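MbGIPC protein (Monosiga brevicollis, PDB 6X1X) probably binds the C-terminal tails of partner proteins through its PDZ domain, the part in this structure, as a GIPC-family signalling adaptor. Local coordinates at residues N46-G58 against I76-P89. Residues are numbered along the deposited sequence; the frame is centred on the assembly and turned at random.
Sequences NVAVGDHIAKING and IPIGSEFTMICVEP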
ATOM      1  N   ASN A  46      -5.116   0.220  -9.336  1.00  8.42           N
ATOM      2  CA  ASN A  46      -3.975   1.126  -9.415  1.00  9.78           C
ATOM      3  C   ASN A  46      -2.966   0.938  -8.280  1.00  9.44           C
ATOM      4  O   ASN A  46      -2.333   1.905  -7.851  1.00 11.20           O
ATOM      5  CB  ASN A  46      -4.452   2.580  -9.486  1.00 11.45           C
ATOM      6  CG  ASN A  46      -5.214   3.011  -8.238  1.00 10.61           C
ATOM      7  OD1 ASN A  46      -5.774   2.189  -7.514  1.00 12.80           O
ATOM      8  ND2 ASN A  46      -5.237   4.317  -7.982  1.00 12.30           N
ATOM      9  N   VAL A  47      -2.787  -0.286  -7.790  1.00  7.16           N
ATOM     10  CA  VAL A  47      -1.751  -0.597  -6.811  1.00  8.12           C
ATOM     11  C   VAL A  47      -0.955  -1.780  -7.334  1.00  6.75           C
ATOM     12  O   VAL A  47      -1.528  -2.713  -7.906  1.00  7.24           O
ATOM     13  CB  VAL A  47      -2.332  -0.886  -5.407  1.00  8.69           C
ATOM     14  CG1 VAL A  47      -3.077  -2.209  -5.361  1.00 12.62           C
ATOM     15  CG2 VAL A  47      -1.226  -0.879  -4.369  1.00 11.29           C
ATOM     16  N   ALA A  48       0.360  -1.745  -7.143  1.00  6.96           N
ATOM     17  CA  ALA A  48       1.220  -2.781  -7.689  1.00  7.42           C
ATOM     18  C   ALA A  48       2.354  -3.097  -6.729  1.00  7.11           C
ATOM     19  O   ALA A  48       2.769  -2.260  -5.923  1.00  6.96           O
ATOM     20  CB  ALA A  48       1.830  -2.359  -9.029  1.00  9.91           C
ATOM     21  N   VAL A  49       2.869  -4.324  -6.848  1.00  7.63           N
ATOM     22  CA  VAL A  49       4.098  -4.689  -6.161  1.00  7.87           C
ATOM     23  C   VAL A  49       5.163  -3.659  -6.485  1.00  6.83           C
ATOM     24  O   VAL A  49       5.302  -3.221  -7.634  1.00  7.60           O
ATOM     25  CB  VAL A  49       4.536  -6.103  -6.583  1.00  7.66           C
ATOM     26  CG1 VAL A  49       5.955  -6.389  -6.126  1.00 10.73           C
ATOM     27  CG2 VAL A  49       3.575  -7.145  -6.031  1.00 11.28           C
ATOM     28  N   GLY A  50       5.903  -3.247  -5.463  1.00  7.08           N
ATOM     29  CA  GLY A  50       6.933  -2.247  -5.592  1.00  9.88           C
ATOM     30  C   GLY A  50       6.513  -0.861  -5.150  1.00  9.67           C
ATOM     31  O   GLY A  50       7.379  -0.033  -4.845  1.00 11.40           O
ATOM     32  N   ASP A  51       5.212  -0.584  -5.104  1.00  8.00           N
ATOM     33  CA  ASP A  51       4.754   0.736  -4.702  1.00  6.95           C
ATOM     34  C   ASP A  51       5.122   0.995  -3.248  1.00  7.87           C
ATOM     35  O   ASP A  51       5.084   0.090  -2.403  1.00  9.19           O
ATOM     36  CB  ASP A  51       3.234   0.841  -4.857  1.00  8.11           C
ATOM     37  CG  ASP A  51       2.787   0.947  -6.303  1.00  9.36           C
ATOM     38  OD1 ASP A  51       3.629   1.163  -7.191  1.00 10.08           O
ATOM     39  OD2 ASP A  51       1.564   0.827  -6.548  1.00 11.07           O
ATOM     40  N   HIS A  52       5.486   2.230  -2.958  1.00  7.26           N
ATOM     41  CA  HIS A  52       5.708   2.657  -1.588  1.00  7.40           C
ATOM     42  C   HIS A  52       4.412   3.213  -1.008  1.00  7.02           C
ATOM     43  O   HIS A  52       3.598   3.813  -1.720  1.00  7.84           O
ATOM     44  CB  HIS A  52       6.829   3.696  -1.526  1.00 13.15           C
ATOM     45  CG  HIS A  52       8.199   3.109  -1.697  1.00 16.87           C
ATOM     46  ND1 HIS A  52       8.759   2.866  -2.933  1.00 26.70           N
ATOM     47  CD2 HIS A  52       9.110   2.691  -0.784  1.00 17.87           C
ATOM     48  CE1 HIS A  52       9.960   2.339  -2.776  1.00 27.69           C
ATOM     49  NE2 HIS A  52      10.196   2.218  -1.481  1.00 21.19           N
ATOM     50  N   ILE A  53       4.214   3.000   0.289  1.00  6.68           N
ATOM     51  CA  ILE A  53       3.024   3.480   0.981  1.00  6.42           C
ATOM     52  C   ILE A  53       3.390   4.792   1.658  1.00  6.32           C
ATOM     53  O   ILE A  53       4.105   4.810   2.666  1.00  7.99           O
ATOM     54  CB  ILE A  53       2.488   2.443   1.974  1.00  6.89           C
ATOM     55  CG1 ILE A  53       2.117   1.167   1.223  1.00  7.58           C
ATOM     56  CG2 ILE A  53       1.277   3.013   2.714  1.00  8.90           C
ATOM     57  CD1 ILE A  53       1.753   0.003   2.126  1.00 10.87           C
ATOM     58  N   ALA A  54       2.894   5.898   1.118  1.00  6.07           N
ATOM     59  CA  ALA A  54       3.256   7.216   1.621  1.00  6.49           C
ATOM     60  C   ALA A  54       2.337   7.691   2.735  1.00  5.81           C
ATOM     61  O   ALA A  54       2.802   8.353   3.673  1.00  6.47           O
ATOM     62  CB  ALA A  54       3.245   8.235   0.479  1.00  8.28           C
ATOM     63  N   LYS A  55       1.046   7.385   2.635  1.00  5.56           N
ATOM     64  CA  LYS A  55       0.061   7.824   3.615  1.00  5.11           C
ATOM     65  C   LYS A  55      -1.057   6.800   3.695  1.00  5.25           C
ATOM     66  O   LYS A  55      -1.372   6.124   2.715  1.00  6.01           O
ATOM     67  CB  LYS A  55      -0.588   9.165   3.243  1.00  7.23           C
ATOM     68  CG  LYS A  55       0.360  10.333   3.133  1.00  8.23           C
ATOM     69  CD  LYS A  55      -0.372  11.665   3.123  1.00 11.42           C
ATOM     70  CE  LYS A  55       0.628  12.809   3.028  1.00 15.64           C
ATOM     71  NZ  LYS A  55      -0.041  14.137   2.981  1.00 18.35           N
ATOM     72  N   ILE A  56      -1.678   6.720   4.869  1.00  4.56           N
ATOM     73  CA  ILE A  56      -2.940   6.018   5.054  1.00  5.02           C
ATOM     74  C   ILE A  56      -3.875   6.975   5.765  1.00  4.75           C
ATOM     75  O   ILE A  56      -3.512   7.527   6.810  1.00  5.05           O
ATOM     76  CB  ILE A  56      -2.773   4.733   5.882  1.00  5.62           C
ATOM     77  CG1 ILE A  56      -1.930   3.712   5.124  1.00  6.12           C
ATOM     78  CG2 ILE A  56      -4.143   4.159   6.248  1.00  6.85           C
ATOM     79  CD1 ILE A  56      -1.413   2.603   6.027  1.00  7.25           C
ATOM     80  N   ASN A  57      -5.052   7.204   5.185  1.00  5.54           N
ATOM     81  CA  ASN A  57      -6.057   8.081   5.787  1.00  6.51           C
ATOM     82  C   ASN A  57      -5.458   9.425   6.203  1.00  6.79           C
ATOM     83  O   ASN A  57      -5.749   9.957   7.279  1.00  8.27           O
ATOM     84  CB  ASN A  57      -6.768   7.392   6.950  1.00  7.78           C
ATOM     85  CG  ASN A  57      -7.649   6.264   6.487  1.00  6.50           C
ATOM     86  OD1 ASN A  57      -8.211   6.325   5.396  1.00  7.87           O
ATOM     87  ND2 ASN A  57      -7.774   5.223   7.306  1.00  9.30           N
ATOM     88  N   GLY A  58      -4.600   9.971   5.344  1.00  6.63           N
ATOM     89  CA  GLY A  58      -4.007  11.274   5.565  1.00  8.07           C
ATOM     90  C   GLY A  58      -2.805  11.308   6.483  1.00  7.15           C
ATOM     91  O   GLY A  58      -2.191  12.374   6.629  1.00  7.85           O
ATOM     92  N   ILE A  76      -7.682  -1.018  10.949  1.00  5.27           N
ATOM     93  CA  ILE A  76      -8.876  -0.538  10.251  1.00  5.52           C
ATOM     94  C   ILE A  76     -10.015  -1.525  10.465  1.00  5.70           C
ATOM     95  O   ILE A  76      -9.855  -2.719  10.181  1.00  5.59           O
ATOM     96  CB  ILE A  76      -8.606  -0.341   8.755  1.00  5.36           C
ATOM     97  CG1 ILE A  76      -7.565   0.765   8.550  1.00  7.30           C
ATOM     98  CG2 ILE A  76      -9.910  -0.040   8.012  1.00  6.67           C
ATOM     99  CD1 ILE A  76      -7.034   0.858   7.148  1.00  8.21           C
ATOM    100  N   PRO A  77     -11.167  -1.092  10.972  1.00  6.54           N
ATOM    101  CA  PRO A  77     -12.254  -2.043  11.217  1.00  6.62           C
ATOM    102  C   PRO A  77     -12.787  -2.633   9.922  1.00  7.48           C
ATOM    103  O   PRO A  77     -12.876  -1.960   8.892  1.00  7.24           O
ATOM    104  CB  PRO A  77     -13.320  -1.197  11.925  1.00  8.95           C
ATOM    105  CG  PRO A  77     -12.553  -0.057  12.535  1.00 12.17           C
ATOM    106  CD  PRO A  77     -11.458   0.235  11.544  1.00  8.03           C
ATOM    107  N   ILE A  78     -13.142  -3.916   9.984  1.00  6.36           N
ATOM    108  CA  ILE A  78     -13.757  -4.570   8.843  1.00  7.13           C
ATOM    109  C   ILE A  78     -15.043  -3.841   8.484  1.00  7.32           C
ATOM    110  O   ILE A  78     -15.838  -3.462   9.358  1.00  8.43           O
ATOM    111  CB  ILE A  78     -13.990  -6.054   9.168  1.00  7.55           C
ATOM    112  CG1 ILE A  78     -12.647  -6.765   9.341  1.00  8.12           C
ATOM    113  CG2 ILE A  78     -14.820  -6.715   8.080  1.00 10.12           C
ATOM    114  CD1 ILE A  78     -12.772  -8.155   9.903  1.00  8.67           C
ATOM    115  N   GLY A  79     -15.239  -3.622   7.187  1.00  6.99           N
ATOM    116  CA  GLY A  79     -16.365  -2.876   6.677  1.00  8.86           C
ATOM    117  C   GLY A  79     -16.063  -1.423   6.403  1.00  9.84           C
ATOM    118  O   GLY A  79     -16.876  -0.745   5.760  1.00 12.80           O
ATOM    119  N   SER A  80     -14.917  -0.934   6.854  1.00  8.57           N
ATOM    120  CA  SER A  80     -14.551   0.457   6.658  1.00  9.20           C
ATOM    121  C   SER A  80     -13.901   0.662   5.303  1.00  8.10           C
ATOM    122  O   SER A  80     -13.153  -0.188   4.818  1.00  8.65           O
ATOM    123  CB  SER A  80     -13.528   0.875   7.712  1.00 11.55           C
ATOM    124  OG  SER A  80     -14.022   0.694   9.021  1.00 21.63           O
ATOM    125  N   GLU A  81     -14.174   1.811   4.711  1.00  8.08           N
ATOM    126  CA  GLU A  81     -13.361   2.292   3.608  0.50  9.03           C
ATOM    127  C   GLU A  81     -12.111   2.951   4.171  1.00  8.47           C
ATOM    128  O   GLU A  81     -12.103   3.460   5.297  1.00 11.70           O
ATOM    129  CB  GLU A  81     -14.135   3.327   2.791  0.50 12.02           C
ATOM    130  CG  GLU A  81     -15.456   2.825   2.234  0.50 18.32           C
ATOM    131  CD  GLU A  81     -16.214   3.895   1.471  0.50 21.66           C
ATOM    132  OE1 GLU A  81     -15.579   4.871   1.022  0.50 22.17           O
ATOM    133  OE2 GLU A  81     -17.449   3.760   1.328  0.50 25.38           O
ATOM    134  N   PHE A  82     -11.034   2.914   3.394  1.00  7.28           N
ATOM    135  CA  PHE A  82      -9.829   3.643   3.756  1.00  7.02           C
ATOM    136  C   PHE A  82      -9.173   4.148   2.487  1.00  6.10           C
ATOM    137  O   PHE A  82      -9.432   3.651   1.386  1.00  7.50           O
ATOM    138  CB  PHE A  82      -8.854   2.813   4.609  1.00  7.61           C
ATOM    139  CG  PHE A  82      -8.204   1.660   3.872  1.00  6.78           C
ATOM    140  CD1 PHE A  82      -8.859   0.448   3.736  1.00  7.33           C
ATOM    141  CD2 PHE A  82      -6.926   1.790   3.343  1.00  7.61           C
ATOM    142  CE1 PHE A  82      -8.249  -0.614   3.074  1.00  8.61           C
ATOM    143  CE2 PHE A  82      -6.309   0.727   2.681  1.00  8.48           C
ATOM    144  CZ  PHE A  82      -6.975  -0.469   2.546  1.00  9.70           C
ATOM    145  N   THR A  83      -8.314   5.148   2.654  0.50  6.76           N
ATOM    146  CA  THR A  83      -7.538   5.703   1.557  0.50  8.31           C
ATOM    147  C   THR A  83      -6.055   5.500   1.834  0.50  7.44           C
ATOM    148  O   THR A  83      -5.604   5.557   2.979  0.50  8.85           O
ATOM    149  CB  THR A  83      -7.867   7.185   1.344  0.50  8.00           C
ATOM    150  OG1 THR A  83      -9.231   7.310   0.925  0.50 10.49           O
ATOM    151  CG2 THR A  83      -6.980   7.801   0.273  0.50 17.37           C
ATOM    152  N   MET A  84      -5.299   5.235   0.773  1.00  7.98           N
ATOM    153  CA  MET A  84      -3.872   5.002   0.878  1.00  9.51           C
ATOM    154  C   MET A  84      -3.225   5.713  -0.294  1.00 11.35           C
ATOM    155  O   MET A  84      -3.694   5.586  -1.431  1.00 13.50           O
ATOM    156  CB  MET A  84      -3.599   3.497   0.830  1.00 12.36           C
ATOM    157  CG  MET A  84      -2.165   3.101   1.092  1.00 12.45           C
ATOM    158  SD  MET A  84      -2.064   1.327   1.377  1.00 15.35           S
ATOM    159  CE  MET A  84      -2.698   0.679  -0.170  1.00 17.00           C
ATOM    160  N   ILE A  85      -2.198   6.503  -0.020  1.00  9.55           N
ATOM    161  CA  ILE A  85      -1.429   7.156  -1.067  1.00 10.23           C
ATOM    162  C   ILE A  85      -0.216   6.288  -1.332  1.00  7.81           C
ATOM    163  O   ILE A  85       0.584   6.028  -0.422  1.00  8.13           O
ATOM    164  CB  ILE A  85      -1.014   8.577  -0.661  1.00 11.11           C
ATOM    165  CG1 ILE A  85      -2.242   9.402  -0.280  1.00 14.01           C
ATOM    166  CG2 ILE A  85      -0.253   9.236  -1.795  1.00 13.80           C
ATOM    167  CD1 ILE A  85      -3.237   9.577  -1.401  1.00 22.79           C
ATOM    168  N   CYS A  86      -0.098   5.817  -2.566  1.00  8.72           N
ATOM    169  CA  CYS A  86       1.004   4.976  -2.992  1.00 10.52           C
ATOM    170  C   CYS A  86       1.844   5.742  -4.001  1.00 10.12           C
ATOM    171  O   CYS A  86       1.329   6.562  -4.768  1.00 15.19           O
ATOM    172  CB  CYS A  86       0.486   3.677  -3.612  1.00 11.57           C
ATOM    173  SG  CYS A  86      -0.370   2.617  -2.418  1.00 14.19           S
ATOM    174  N   VAL A  87       3.150   5.496  -3.978  1.00  9.03           N
ATOM    175  CA  VAL A  87       4.086   6.156  -4.880  1.00  9.24           C
ATOM    176  C   VAL A  87       4.833   5.084  -5.654  1.00  8.02           C
ATOM    177  O   VAL A  87       5.427   4.179  -5.059  1.00  8.83           O
ATOM    178  CB  VAL A  87       5.066   7.066  -4.122  1.00 10.23           C
ATOM    179  CG1 VAL A  87       5.994   7.761  -5.100  1.00 12.02           C
ATOM    180  CG2 VAL A  87       4.307   8.088  -3.291  1.00 17.59           C
ATOM    181  N   GLU A  88       4.792   5.180  -6.963  1.00  8.17           N
ATOM    182  CA  GLU A  88       5.469   4.201  -7.796  1.00 10.99           C
ATOM    183  C   GLU A  88       6.956   4.527  -7.871  1.00  8.79           C
ATOM    184  O   GLU A  88       7.333   5.694  -8.006  1.00 11.70           O
ATOM    185  CB  GLU A  88       4.899   4.234  -9.207  1.00 14.47           C
ATOM    186  CG  GLU A  88       3.413   4.001  -9.285  1.00 22.12           C
ATOM    187  CD  GLU A  88       2.954   3.702 -10.697  1.00 32.90           C
ATOM    188  OE1 GLU A  88       3.823   3.441 -11.558  1.00 35.02           O
ATOM    189  OE2 GLU A  88       1.729   3.723 -10.944  1.00 21.77           O
ATOM    190  N   PRO A  89       7.829   3.528  -7.797  1.00 12.02           N
ATOM    191  CA  PRO A  89       9.251   3.788  -8.036  1.00 11.84           C
ATOM    192  C   PRO A  89       9.499   4.053  -9.514  1.00  9.20           C
ATOM    193  O   PRO A  89       8.696   3.708 -10.383  1.00 11.61           O
ATOM    194  CB  PRO A  89       9.926   2.492  -7.581  1.00 18.73           C
ATOM    195  CG  PRO A  89       8.902   1.457  -7.807  1.00 24.30           C
ATOM    196  CD  PRO A  89       7.575   2.111  -7.492  1.00 19.84           C
TER
HETATM  197  O   HOH W   1     -10.352   3.855   7.422  1.00 13.28           O
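Ile53 and Ile56 pack against Met84 on the buried face of the antiparallel pair formed by strands 52-56 and 81-87. Met84 carries its CG anti to the backbone N (chi1 -173°), which brings that atom 3.8 Å from Ile53 CG2; with chi2 also extended, SD lies 4.0 Å from the same Ile53 CG2. Ile56 runs alongside Met84 and also meets Val69, Met72 and Leu73 of helix 66-75, so this face belongs to the PDZ core.

The register slips at Ile85, whose O receives Ala54 N at 2.8 Å and, weakly, Lys55 N: a classic beta bulge. The other face is more open to solvent: Ala54 CB touches Val87 CG2 at 3.9 Å and Lys55 CB rests on Ile85 CG1, while the extended lysine chain leads off to solvent.

At the end of the pair Asn57 bonds through both backbone and side chain: its N donates to Thr83 O, OD1 accepts Thr83 N at 3.0 Å, nearly straight at 173°, and ND2 reaches Glu81 O through a water. Near Val87, the side chains of Asp51 and Glu88 run side by side, Asp51 OD1 against Glu88 CG at 3.5 Å, and Lys7 salt-bridges both, which probably offsets the two like charges.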